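Long-range contacts in transglutaminase elicitor (Phytophthora sojae, PDB 3TW5), which catalyses, as a transglutaminase, the joining of protein glutamine side chains to amines such as lysine, and probably serves as a pathogen-associated molecular pattern in innate immunity: residues L137-V145 against T285-G293; P43-V51 against M76-S87. The protein carries 1 engineered substitution. All coordinates share one frame; numbering follows the deposited sequence.

Contact 1 (L137-V145 against T285-G293)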
ATOM      1  N   LEU A 137       8.520  -1.576  -6.197  1.00 40.04           N
ATOM      2  CA  LEU A 137       9.518  -1.224  -7.208  1.00 40.45           C
ATOM      3  C   LEU A 137      10.961  -1.370  -6.747  1.00 40.74           C
ATOM      4  O   LEU A 137      11.843  -1.664  -7.556  1.00 40.78           O
ATOM      5  CB  LEU A 137       9.294   0.203  -7.726  1.00 40.40           C
ATOM      6  CG  LEU A 137       8.003   0.534  -8.479  1.00 40.39           C
ATOM      7  CD1 LEU A 137       7.927   2.030  -8.688  1.00 40.45           C
ATOM      8  CD2 LEU A 137       7.893  -0.208  -9.812  1.00 40.23           C
ATOM      9  N   GLU A 138      11.198  -1.168  -5.454  1.00 41.20           N
ATOM     10  CA  GLU A 138      12.558  -1.160  -4.920  1.00 41.79           C
ATOM     11  C   GLU A 138      12.961  -2.515  -4.326  1.00 42.08           C
ATOM     12  O   GLU A 138      12.240  -3.077  -3.499  1.00 42.19           O
ATOM     13  CB  GLU A 138      12.702  -0.047  -3.877  1.00 41.68           C
ATOM     14  CG  GLU A 138      13.989   0.745  -3.977  1.00 41.88           C
ATOM     15  CD  GLU A 138      13.995   1.721  -5.141  1.00 42.05           C
ATOM     16  OE1 GLU A 138      13.036   2.514  -5.273  1.00 41.85           O
ATOM     17  OE2 GLU A 138      14.969   1.700  -5.922  1.00 42.28           O
ATOM     18  N   THR A 139      14.107  -3.034  -4.769  1.00 42.52           N
ATOM     19  CA  THR A 139      14.693  -4.252  -4.210  1.00 43.15           C
ATOM     20  C   THR A 139      14.949  -4.043  -2.721  1.00 43.60           C
ATOM     21  O   THR A 139      15.478  -3.001  -2.326  1.00 43.96           O
ATOM     22  CB  THR A 139      16.025  -4.611  -4.910  1.00 43.03           C
ATOM     23  OG1 THR A 139      15.826  -4.673  -6.327  1.00 43.20           O
ATOM     24  CG2 THR A 139      16.556  -5.952  -4.427  1.00 43.10           C
ATOM     25  N   GLU A 140      14.569  -5.022  -1.901  1.00 44.18           N
ATOM     26  CA  GLU A 140      14.696  -4.906  -0.447  1.00 44.68           C
ATOM     27  C   GLU A 140      16.148  -4.798   0.009  1.00 45.16           C
ATOM     28  O   GLU A 140      16.996  -5.558  -0.461  1.00 45.21           O
ATOM     29  CB  GLU A 140      14.024  -6.086   0.260  1.00 44.58           C
ATOM     30  CG  GLU A 140      13.966  -5.927   1.780  1.00 44.63           C
ATOM     31  CD  GLU A 140      13.480  -7.166   2.498  1.00 44.63           C
ATOM     32  OE1 GLU A 140      12.730  -7.017   3.485  1.00 44.59           O
ATOM     33  OE2 GLU A 140      13.853  -8.284   2.086  1.00 44.82           O
ATOM     34  N   PRO A 141      16.436  -3.845   0.918  1.00 45.71           N
ATOM     35  CA  PRO A 141      17.726  -3.809   1.598  1.00 46.30           C
ATOM     36  C   PRO A 141      17.933  -5.105   2.373  1.00 46.98           C
ATOM     37  O   PRO A 141      17.041  -5.526   3.117  1.00 47.13           O
ATOM     38  CB  PRO A 141      17.577  -2.637   2.573  1.00 46.12           C
ATOM     39  CG  PRO A 141      16.529  -1.789   2.000  1.00 45.89           C
ATOM     40  CD  PRO A 141      15.583  -2.705   1.300  1.00 45.71           C
ATOM     41  N   LYS A 142      19.086  -5.742   2.187  1.00 47.87           N
ATOM     42  CA  LYS A 142      19.348  -7.033   2.820  1.00 48.78           C
ATOM     43  C   LYS A 142      20.215  -6.907   4.073  1.00 49.28           C
ATOM     44  O   LYS A 142      19.803  -7.319   5.162  1.00 49.42           O
ATOM     45  CB  LYS A 142      19.968  -8.021   1.823  1.00 48.77           C
ATOM     46  CG  LYS A 142      19.703  -9.485   2.167  1.00 49.18           C
ATOM     47  CD  LYS A 142      20.750 -10.421   1.574  1.00 49.74           C
ATOM     48  CE  LYS A 142      20.479 -10.749   0.109  1.00 50.09           C
ATOM     49  NZ  LYS A 142      21.603 -11.533  -0.486  1.00 50.26           N
ATOM     50  N   CYS A 143      21.406  -6.333   3.922  1.00 49.95           N
ATOM     51  CA  CYS A 143      22.360  -6.251   5.026  1.00 50.75           C
ATOM     52  C   CYS A 143      22.978  -4.843   5.151  1.00 50.62           C
ATOM     53  O   CYS A 143      22.943  -4.074   4.187  1.00 50.73           O
ATOM     54  CB  CYS A 143      23.426  -7.347   4.874  1.00 51.07           C
ATOM     55  SG  CYS A 143      24.528  -7.135   3.466  1.00 52.87           S
ATOM     56  N   PRO A 144      23.532  -4.501   6.340  1.00 50.62           N
ATOM     57  CA  PRO A 144      23.999  -3.135   6.636  1.00 50.57           C
ATOM     58  C   PRO A 144      25.042  -2.572   5.670  1.00 50.55           C
ATOM     59  O   PRO A 144      25.798  -3.329   5.058  1.00 50.48           O
ATOM     60  CB  PRO A 144      24.609  -3.271   8.037  1.00 50.56           C
ATOM     61  CG  PRO A 144      23.905  -4.422   8.640  1.00 50.49           C
ATOM     62  CD  PRO A 144      23.698  -5.385   7.510  1.00 50.57           C
ATOM     63  N   VAL A 145      25.062  -1.244   5.545  1.00 50.62           N
ATOM     64  CA  VAL A 145      26.007  -0.531   4.681  1.00 50.72           C
ATOM     65  C   VAL A 145      26.670   0.614   5.448  1.00 50.78           C
ATOM     66  O   VAL A 145      25.987   1.461   6.030  1.00 50.79           O
ATOM     67  CB  VAL A 145      25.316   0.049   3.419  1.00 50.68           C
ATOM     68  CG1 VAL A 145      26.332   0.740   2.511  1.00 50.71           C
ATOM     69  CG2 VAL A 145      24.592  -1.037   2.654  1.00 50.72           C
ATOM     70  N   THR A 285      10.894  -4.564  12.038  1.00 42.14           N
ATOM     71  CA  THR A 285      11.877  -5.644  12.070  1.00 42.25           C
ATOM     72  C   THR A 285      12.984  -5.417  11.038  1.00 42.39           C
ATOM     73  O   THR A 285      12.725  -5.326   9.834  1.00 42.46           O
ATOM     74  CB  THR A 285      11.209  -7.020  11.852  1.00 42.25           C
ATOM     75  OG1 THR A 285      10.098  -7.156  12.745  1.00 42.15           O
ATOM     76  CG2 THR A 285      12.198  -8.153  12.105  1.00 42.04           C
ATOM     77  N   ASP A 286      14.216  -5.325  11.530  1.00 42.56           N
ATOM     78  CA  ASP A 286      15.382  -5.068  10.686  1.00 42.67           C
ATOM     79  C   ASP A 286      15.795  -6.315   9.900  1.00 42.65           C
ATOM     80  O   ASP A 286      15.392  -7.432  10.236  1.00 42.73           O
ATOM     81  CB  ASP A 286      16.545  -4.558  11.547  1.00 42.76           C
ATOM     82  CG  ASP A 286      17.627  -3.858  10.734  1.00 43.12           C
ATOM     83  OD1 ASP A 286      17.393  -3.537   9.543  1.00 43.21           O
ATOM     84  OD2 ASP A 286      18.721  -3.625  11.298  1.00 43.31           O
ATOM     85  N   GLY A 287      16.586  -6.114   8.849  1.00 42.64           N
ATOM     86  CA  GLY A 287      17.097  -7.209   8.033  1.00 42.66           C
ATOM     87  C   GLY A 287      16.337  -7.393   6.736  1.00 42.79           C
ATOM     88  O   GLY A 287      15.273  -6.796   6.534  1.00 42.82           O
ATOM     89  N   GLY A 288      16.893  -8.220   5.853  1.00 42.83           N
ATOM     90  CA  GLY A 288      16.256  -8.546   4.583  1.00 43.09           C
ATOM     91  C   GLY A 288      15.189  -9.607   4.768  1.00 43.26           C
ATOM     92  O   GLY A 288      15.468 -10.802   4.663  1.00 43.24           O
ATOM     93  N   LEU A 289      13.966  -9.157   5.034  1.00 43.43           N
ATOM     94  CA  LEU A 289      12.844 -10.042   5.354  1.00 43.67           C
ATOM     95  C   LEU A 289      12.396 -10.940   4.198  1.00 43.91           C
ATOM     96  O   LEU A 289      11.894 -12.040   4.428  1.00 43.99           O
ATOM     97  CB  LEU A 289      11.653  -9.225   5.866  1.00 43.51           C
ATOM     98  CG  LEU A 289      11.879  -8.263   7.037  1.00 43.52           C
ATOM     99  CD1 LEU A 289      10.701  -7.316   7.172  1.00 43.37           C
ATOM    100  CD2 LEU A 289      12.126  -9.000   8.349  1.00 43.48           C
ATOM    101  N   VAL A 290      12.570 -10.470   2.965  1.00 44.30           N
ATOM    102  CA  VAL A 290      12.142 -11.229   1.786  1.00 44.68           C
ATOM    103  C   VAL A 290      13.088 -12.395   1.484  1.00 45.02           C
ATOM    104  O   VAL A 290      12.632 -13.529   1.296  1.00 45.17           O
ATOM    105  CB  VAL A 290      11.945 -10.316   0.538  1.00 44.53           C
ATOM    106  CG1 VAL A 290      11.699 -11.143  -0.722  1.00 44.33           C
ATOM    107  CG2 VAL A 290      10.796  -9.347   0.768  1.00 44.37           C
ATOM    108  N   SER A 291      14.394 -12.124   1.455  1.00 45.33           N
ATOM    109  CA  SER A 291      15.393 -13.167   1.190  1.00 45.73           C
ATOM    110  C   SER A 291      15.521 -14.172   2.341  1.00 45.82           C
ATOM    111  O   SER A 291      16.017 -15.282   2.142  1.00 45.92           O
ATOM    112  CB  SER A 291      16.757 -12.556   0.851  1.00 45.75           C
ATOM    113  OG  SER A 291      17.313 -11.885   1.969  1.00 46.33           O
ATOM    114  N   SER A 292      15.073 -13.774   3.534  1.00 45.97           N
ATOM    115  CA  SER A 292      15.016 -14.664   4.698  1.00 46.21           C
ATOM    116  C   SER A 292      13.875 -15.672   4.604  1.00 46.31           C
ATOM    117  O   SER A 292      13.933 -16.745   5.209  1.00 46.55           O
ATOM    118  CB  SER A 292      14.821 -13.859   5.985  1.00 46.12           C
ATOM    119  OG  SER A 292      15.904 -12.987   6.229  1.00 46.67           O
ATOM    120  N   GLY A 293      12.834 -15.316   3.856  1.00 46.33           N
ATOM    121  CA  GLY A 293      11.571 -16.044   3.901  1.00 46.35           C
ATOM    122  C   GLY A 293      10.750 -15.555   5.083  1.00 46.39           C
ATOM    123  O   GLY A 293       9.630 -16.019   5.312  1.00 46.56           O
TER
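Glu140 reaches across with its carboxylate to the backbone of Leu289 and Val290, so that an acid from one loop meets the first amides of a short helical turn, 289-292, in a protein of the papain-like clan CA. The side chain is almost fully extended, with CG anti to the backbone N (chi1 -173°), and this carries both oxygens to successive N-H groups. OE2 takes the stronger bond, from Val290 N at 2.7 Å and with an N-H...O angle of 160°, through the syn lone pair. OE1 receives Leu289 N at 2.9 Å in a weak, bent bond. It also has a salt bridge to Lys158, so the amides and the lysine together hold the carboxylate in place, and its negative charge is probably favoured. Leu289 passes the acid at about a right angle, its CB near OE1, while Val290 lays CG2 3.5 Å from OE2.

Beside this polar centre the backbones come very close. Gly288, at the middle of an inverse gamma turn, has its CA 3.4 Å from Pro141 O, a bent C-H...O contact. Lys142 bends at chi3 and runs its aliphatic part past Ser291, with CG 3.4 Å from OG. Nearby, the disulfide from Cys143 to Cys365 ties this loop to the chain just after helix 352-364. The helical turn is also closed from within: Gly288 O accepts both Ser292 N and Ser292 OG from opposite faces of its plane, the hydroxyl lying 2.7 Å away and 39° out of that plane.

Contact 2 (P43-V51 against M76-S87)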
ATOM      1  N   PRO A  43       4.971   6.886  11.054  1.00 41.83           N
ATOM      2  CA  PRO A  43       3.874   7.763  11.452  1.00 42.24           C
ATOM      3  C   PRO A  43       4.311   9.196  11.728  1.00 42.67           C
ATOM      4  O   PRO A  43       5.431   9.435  12.192  1.00 42.75           O
ATOM      5  CB  PRO A  43       3.349   7.117  12.738  1.00 42.08           C
ATOM      6  CG  PRO A  43       3.861   5.738  12.721  1.00 41.98           C
ATOM      7  CD  PRO A  43       5.166   5.794  12.023  1.00 41.91           C
ATOM      8  N   THR A  44       3.414  10.130  11.433  1.00 43.30           N
ATOM      9  CA  THR A  44       3.636  11.554  11.658  1.00 43.88           C
ATOM     10  C   THR A  44       3.758  11.849  13.154  1.00 44.34           C
ATOM     11  O   THR A  44       4.629  12.612  13.572  1.00 44.30           O
ATOM     12  CB  THR A  44       2.490  12.388  11.031  1.00 43.77           C
ATOM     13  OG1 THR A  44       2.369  12.065   9.640  1.00 43.74           O
ATOM     14  CG2 THR A  44       2.740  13.880  11.174  1.00 43.73           C
ATOM     15  N   TYR A  45       2.898  11.217  13.954  1.00 45.05           N
ATOM     16  CA  TYR A  45       2.851  11.461  15.397  1.00 45.72           C
ATOM     17  C   TYR A  45       4.133  11.037  16.129  1.00 45.89           C
ATOM     18  O   TYR A  45       4.353  11.427  17.278  1.00 46.00           O
ATOM     19  CB  TYR A  45       1.609  10.807  16.021  1.00 45.90           C
ATOM     20  CG  TYR A  45       1.818   9.384  16.479  1.00 46.46           C
ATOM     21  CD1 TYR A  45       2.144   9.101  17.808  1.00 46.79           C
ATOM     22  CD2 TYR A  45       1.693   8.322  15.590  1.00 46.87           C
ATOM     23  CE1 TYR A  45       2.344   7.794  18.236  1.00 47.18           C
ATOM     24  CE2 TYR A  45       1.886   7.009  16.008  1.00 47.27           C
ATOM     25  CZ  TYR A  45       2.214   6.755  17.330  1.00 47.25           C
ATOM     26  OH  TYR A  45       2.410   5.462  17.745  1.00 47.54           O
ATOM     27  N   GLN A  46       4.966  10.237  15.466  1.00 46.09           N
ATOM     28  CA  GLN A  46       6.265   9.842  16.016  1.00 46.38           C
ATOM     29  C   GLN A  46       7.427  10.574  15.341  1.00 46.25           C
ATOM     30  O   GLN A  46       8.589  10.166  15.464  1.00 46.09           O
ATOM     31  CB  GLN A  46       6.452   8.329  15.926  1.00 46.69           C
ATOM     32  CG  GLN A  46       5.727   7.559  17.018  1.00 47.58           C
ATOM     33  CD  GLN A  46       5.958   6.068  16.931  1.00 48.23           C
ATOM     34  OE1 GLN A  46       5.866   5.470  15.854  1.00 48.90           O
ATOM     35  NE2 GLN A  46       6.259   5.453  18.068  1.00 48.57           N
ATOM     36  N   ASP A  47       7.089  11.659  14.645  1.00 46.11           N
ATOM     37  CA  ASP A  47       8.045  12.515  13.935  1.00 45.99           C
ATOM     38  C   ASP A  47       8.692  11.819  12.735  1.00 45.93           C
ATOM     39  O   ASP A  47       9.909  11.874  12.555  1.00 45.92           O
ATOM     40  CB  ASP A  47       9.105  13.080  14.894  1.00 46.08           C
ATOM     41  CG  ASP A  47       9.581  14.462  14.491  1.00 46.09           C
ATOM     42  OD1 ASP A  47      10.790  14.736  14.631  1.00 46.24           O
ATOM     43  OD2 ASP A  47       8.750  15.276  14.041  1.00 46.03           O
ATOM     44  N   SER A  48       7.862  11.173  11.916  1.00 45.76           N
ATOM     45  CA  SER A  48       8.302  10.511  10.682  1.00 45.66           C
ATOM     46  C   SER A  48       9.582   9.687  10.863  1.00 45.63           C
ATOM     47  O   SER A  48       9.661   8.861  11.770  1.00 45.62           O
ATOM     48  CB  SER A  48       8.451  11.529   9.542  1.00 45.64           C
ATOM     49  OG  SER A  48       8.740  10.887   8.311  1.00 45.44           O
ATOM     50  N   ILE A  49      10.574   9.923  10.008  1.00 45.58           N
ATOM     51  CA  ILE A  49      11.812   9.143  10.019  1.00 45.57           C
ATOM     52  C   ILE A  49      12.846   9.671  11.015  1.00 45.69           C
ATOM     53  O   ILE A  49      13.962   9.154  11.094  1.00 45.69           O
ATOM     54  CB  ILE A  49      12.431   9.000   8.599  1.00 45.50           C
ATOM     55  CG1 ILE A  49      12.898  10.354   8.050  1.00 45.34           C
ATOM     56  CG2 ILE A  49      11.441   8.322   7.654  1.00 45.56           C
ATOM     57  CD1 ILE A  49      13.977  10.248   6.985  1.00 45.01           C
ATOM     58  N   ASN A  50      12.466  10.699  11.772  1.00 45.95           N
ATOM     59  CA  ASN A  50      13.270  11.191  12.891  1.00 46.19           C
ATOM     60  C   ASN A  50      13.218  10.239  14.085  1.00 46.42           C
ATOM     61  O   ASN A  50      14.022  10.351  15.011  1.00 46.42           O
ATOM     62  CB  ASN A  50      12.795  12.578  13.341  1.00 46.00           C
ATOM     63  CG  ASN A  50      13.329  13.703  12.475  1.00 45.70           C
ATOM     64  OD1 ASN A  50      14.176  13.503  11.608  1.00 45.34           O
ATOM     65  ND2 ASN A  50      12.832  14.905  12.721  1.00 45.64           N
ATOM     66  N   VAL A  51      12.260   9.311  14.058  1.00 46.79           N
ATOM     67  CA  VAL A  51      12.064   8.356  15.146  1.00 47.01           C
ATOM     68  C   VAL A  51      13.264   7.426  15.303  1.00 47.28           C
ATOM     69  O   VAL A  51      13.858   6.982  14.313  1.00 47.32           O
ATOM     70  CB  VAL A  51      10.751   7.539  14.973  1.00 46.89           C
ATOM     71  CG1 VAL A  51      10.857   6.541  13.826  1.00 46.71           C
ATOM     72  CG2 VAL A  51      10.381   6.832  16.268  1.00 46.97           C
ATOM     73  N   MET A  76      16.805  17.291  10.339  1.00 48.43           N
ATOM     74  CA  MET A  76      15.729  16.658  11.097  1.00 48.24           C
ATOM     75  C   MET A  76      14.546  17.613  11.261  1.00 48.20           C
ATOM     76  O   MET A  76      13.391  17.183  11.264  1.00 48.20           O
ATOM     77  CB  MET A  76      16.223  16.177  12.465  1.00 48.26           C
ATOM     78  CG  MET A  76      17.297  15.083  12.417  1.00 48.27           C
ATOM     79  SD  MET A  76      17.418  14.077  13.922  1.00 47.82           S
ATOM     80  CE  MET A  76      17.555  15.330  15.204  1.00 48.33           C
ATOM     81  N   ASP A  77      14.840  18.907  11.386  1.00 48.11           N
ATOM     82  CA  ASP A  77      13.799  19.929  11.460  1.00 48.14           C
ATOM     83  C   ASP A  77      13.039  20.040  10.144  1.00 47.99           C
ATOM     84  O   ASP A  77      11.834  20.300  10.139  1.00 48.01           O
ATOM     85  CB  ASP A  77      14.386  21.289  11.848  1.00 48.34           C
ATOM     86  CG  ASP A  77      14.735  21.382  13.326  1.00 48.64           C
ATOM     87  OD1 ASP A  77      15.380  22.377  13.714  1.00 49.05           O
ATOM     88  OD2 ASP A  77      14.377  20.466  14.101  1.00 48.87           O
ATOM     89  N   ALA A  78      13.754  19.843   9.037  1.00 47.71           N
ATOM     90  CA  ALA A  78      13.150  19.843   7.710  1.00 47.48           C
ATOM     91  C   ALA A  78      12.202  18.663   7.565  1.00 47.38           C
ATOM     92  O   ALA A  78      11.081  18.817   7.078  1.00 47.43           O
ATOM     93  CB  ALA A  78      14.218  19.796   6.643  1.00 47.50           C
ATOM     94  N   VAL A  79      12.664  17.492   8.002  1.00 47.18           N
ATOM     95  CA  VAL A  79      11.855  16.278   8.025  1.00 46.96           C
ATOM     96  C   VAL A  79      10.578  16.506   8.833  1.00 47.08           C
ATOM     97  O   VAL A  79       9.486  16.150   8.392  1.00 47.11           O
ATOM     98  CB  VAL A  79      12.659  15.079   8.595  1.00 46.85           C
ATOM     99  CG1 VAL A  79      11.754  13.892   8.899  1.00 46.75           C
ATOM    100  CG2 VAL A  79      13.757  14.670   7.629  1.00 46.81           C
ATOM    101  N   SER A  80      10.720  17.126  10.001  1.00 47.20           N
ATOM    102  CA  SER A  80       9.584  17.358  10.886  1.00 47.43           C
ATOM    103  C   SER A  80       8.580  18.375  10.336  1.00 47.64           C
ATOM    104  O   SER A  80       7.374  18.232  10.542  1.00 47.70           O
ATOM    105  CB  SER A  80      10.064  17.779  12.274  1.00 47.35           C
ATOM    106  OG  SER A  80       8.991  17.761  13.197  1.00 47.31           O
ATOM    107  N   LYS A  81       9.081  19.396   9.640  1.00 47.91           N
ATOM    108  CA  LYS A  81       8.229  20.455   9.098  1.00 48.10           C
ATOM    109  C   LYS A  81       7.373  19.967   7.932  1.00 48.29           C
ATOM    110  O   LYS A  81       6.256  20.443   7.740  1.00 48.30           O
ATOM    111  CB  LYS A  81       9.066  21.665   8.672  1.00 48.05           C
ATOM    112  N   LYS A  82       7.897  19.019   7.161  1.00 48.52           N
ATOM    113  CA  LYS A  82       7.186  18.495   5.997  1.00 48.89           C
ATOM    114  C   LYS A  82       6.373  17.247   6.325  1.00 49.03           C
ATOM    115  O   LYS A  82       5.253  17.086   5.838  1.00 49.15           O
ATOM    116  CB  LYS A  82       8.161  18.187   4.853  1.00 48.89           C
ATOM    117  CG  LYS A  82       9.129  19.316   4.509  1.00 49.39           C
ATOM    118  CD  LYS A  82       8.498  20.382   3.620  1.00 49.92           C
ATOM    119  CE  LYS A  82       9.498  21.487   3.306  1.00 49.90           C
ATOM    120  NZ  LYS A  82       8.883  22.572   2.499  1.00 50.17           N
ATOM    121  N   ASN A  83       6.934  16.373   7.156  1.00 49.29           N
ATOM    122  CA  ASN A  83       6.364  15.044   7.377  1.00 49.45           C
ATOM    123  C   ASN A  83       6.158  14.645   8.836  1.00 49.72           C
ATOM    124  O   ASN A  83       5.387  13.728   9.123  1.00 49.59           O
ATOM    125  CB  ASN A  83       7.226  13.995   6.671  1.00 49.28           C
ATOM    126  CG  ASN A  83       7.206  14.145   5.165  1.00 49.12           C
ATOM    127  OD1 ASN A  83       8.097  14.759   4.579  1.00 48.98           O
ATOM    128  ND2 ASN A  83       6.182  13.592   4.530  1.00 48.95           N
ATOM    129  N   GLY A  84       6.843  15.331   9.750  1.00 50.09           N
ATOM    130  CA  GLY A  84       6.825  14.968  11.165  1.00 50.76           C
ATOM    131  C   GLY A  84       5.878  15.776  12.033  1.00 51.20           C
ATOM    132  O   GLY A  84       4.839  16.244  11.571  1.00 51.21           O
ATOM    133  N   ILE A  85       6.252  15.934  13.300  1.00 51.69           N
ATOM    134  CA  ILE A  85       5.427  16.617  14.297  1.00 52.29           C
ATOM    135  C   ILE A  85       5.209  18.099  13.960  1.00 52.67           C
ATOM    136  O   ILE A  85       4.095  18.611  14.092  1.00 52.68           O
ATOM    137  CB  ILE A  85       6.003  16.420  15.737  1.00 52.24           C
ATOM    138  CG1 ILE A  85       5.793  14.968  16.187  1.00 52.32           C
ATOM    139  CG2 ILE A  85       5.370  17.387  16.739  1.00 52.19           C
ATOM    140  CD1 ILE A  85       6.675  14.521  17.338  1.00 52.28           C
ATOM    141  N   ASP A  86       6.264  18.770  13.500  1.00 53.26           N
ATOM    142  CA  ASP A  86       6.191  20.196  13.169  1.00 53.91           C
ATOM    143  C   ASP A  86       5.273  20.512  11.988  1.00 54.33           C
ATOM    144  O   ASP A  86       4.890  21.667  11.791  1.00 54.43           O
ATOM    145  CB  ASP A  86       7.588  20.773  12.931  1.00 53.91           C
ATOM    146  CG  ASP A  86       8.311  21.116  14.224  1.00 53.96           C
ATOM    147  OD1 ASP A  86       7.639  21.382  15.244  1.00 53.97           O
ATOM    148  OD2 ASP A  86       9.559  21.130  14.217  1.00 54.02           O
ATOM    149  N   SER A  87       4.913  19.487  11.217  1.00 54.97           N
ATOM    150  CA  SER A  87       3.988  19.647  10.094  1.00 55.58           C
ATOM    151  C   SER A  87       2.538  19.853  10.546  1.00 56.01           C
ATOM    152  O   SER A  87       1.667  20.151   9.728  1.00 56.05           O
ATOM    153  CB  SER A  87       4.088  18.455   9.134  1.00 55.48           C
ATOM    154  OG  SER A  87       3.475  17.299   9.673  1.00 55.50           O
TER
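Asp47 lies against Ser80 and Ile85 where helix 72-82 ends and the chain turns through Gly84, and it illustrates how one buried acid can organise a loop-to-helix junction. Its CB rests 3.7 Å from Ile85 CD1, an apolar touch at the root. Beyond CG the two oxygens divide the work. OD2 is gripped twice: Ser80 OG donates at 2.6 Å to the syn lone pair, and Ile85 N arrives at 2.7 Å nearly along the C-O axis. OD1 accepts a hydrogen bond from Asn50 ND2 at 2.8 Å, from well above the carboxylate plane, and forms a salt bridge with Arg112.

Asn50 passes the network on: with CG anti to its carbonyl carbon (chi1 -81°), the amide reaches the helix, and ND2 also donates to Met76 O at 2.8 Å. Both acceptors lie in its amide plane, which fixes the rotation of the group. Ser80 OG both donates to Asp47 and accepts from Asp86 N. Next to these bonds Ile49 CG1 packs on Val79 CG1 at 3.8 Å, the side chains crossing at about a right angle. Arg112 further pairs with Asp77 and Asp86. Surrounded by donors and by this arginine, the Asp47 carboxylate is probably kept ionised despite its burial.

Overall arrangement
Contact 1 and contact 2 follow one another along the chain, with contact 2 closing before contact 1 opens, and they do not touch: their centres lie 24 Å apart and their nearest atoms about 11 Å. Helix 154-167 joins them. Contact 1 leans on it through Pro154 and Lys158, whereas contact 2 sets Ser48, Ile49 and Asn83 against Leu163 and bonds Asn83 to Asp166. A second link is Tyr284, which meets Pro43 and Gln46 and immediately precedes Thr285. Contact 2 is buried and contact 1 partly so. In each a loop carboxylate accepts main-chain N-H, two in contact 1 and one in contact 2, and a basic side chain outside the segments pairs with it.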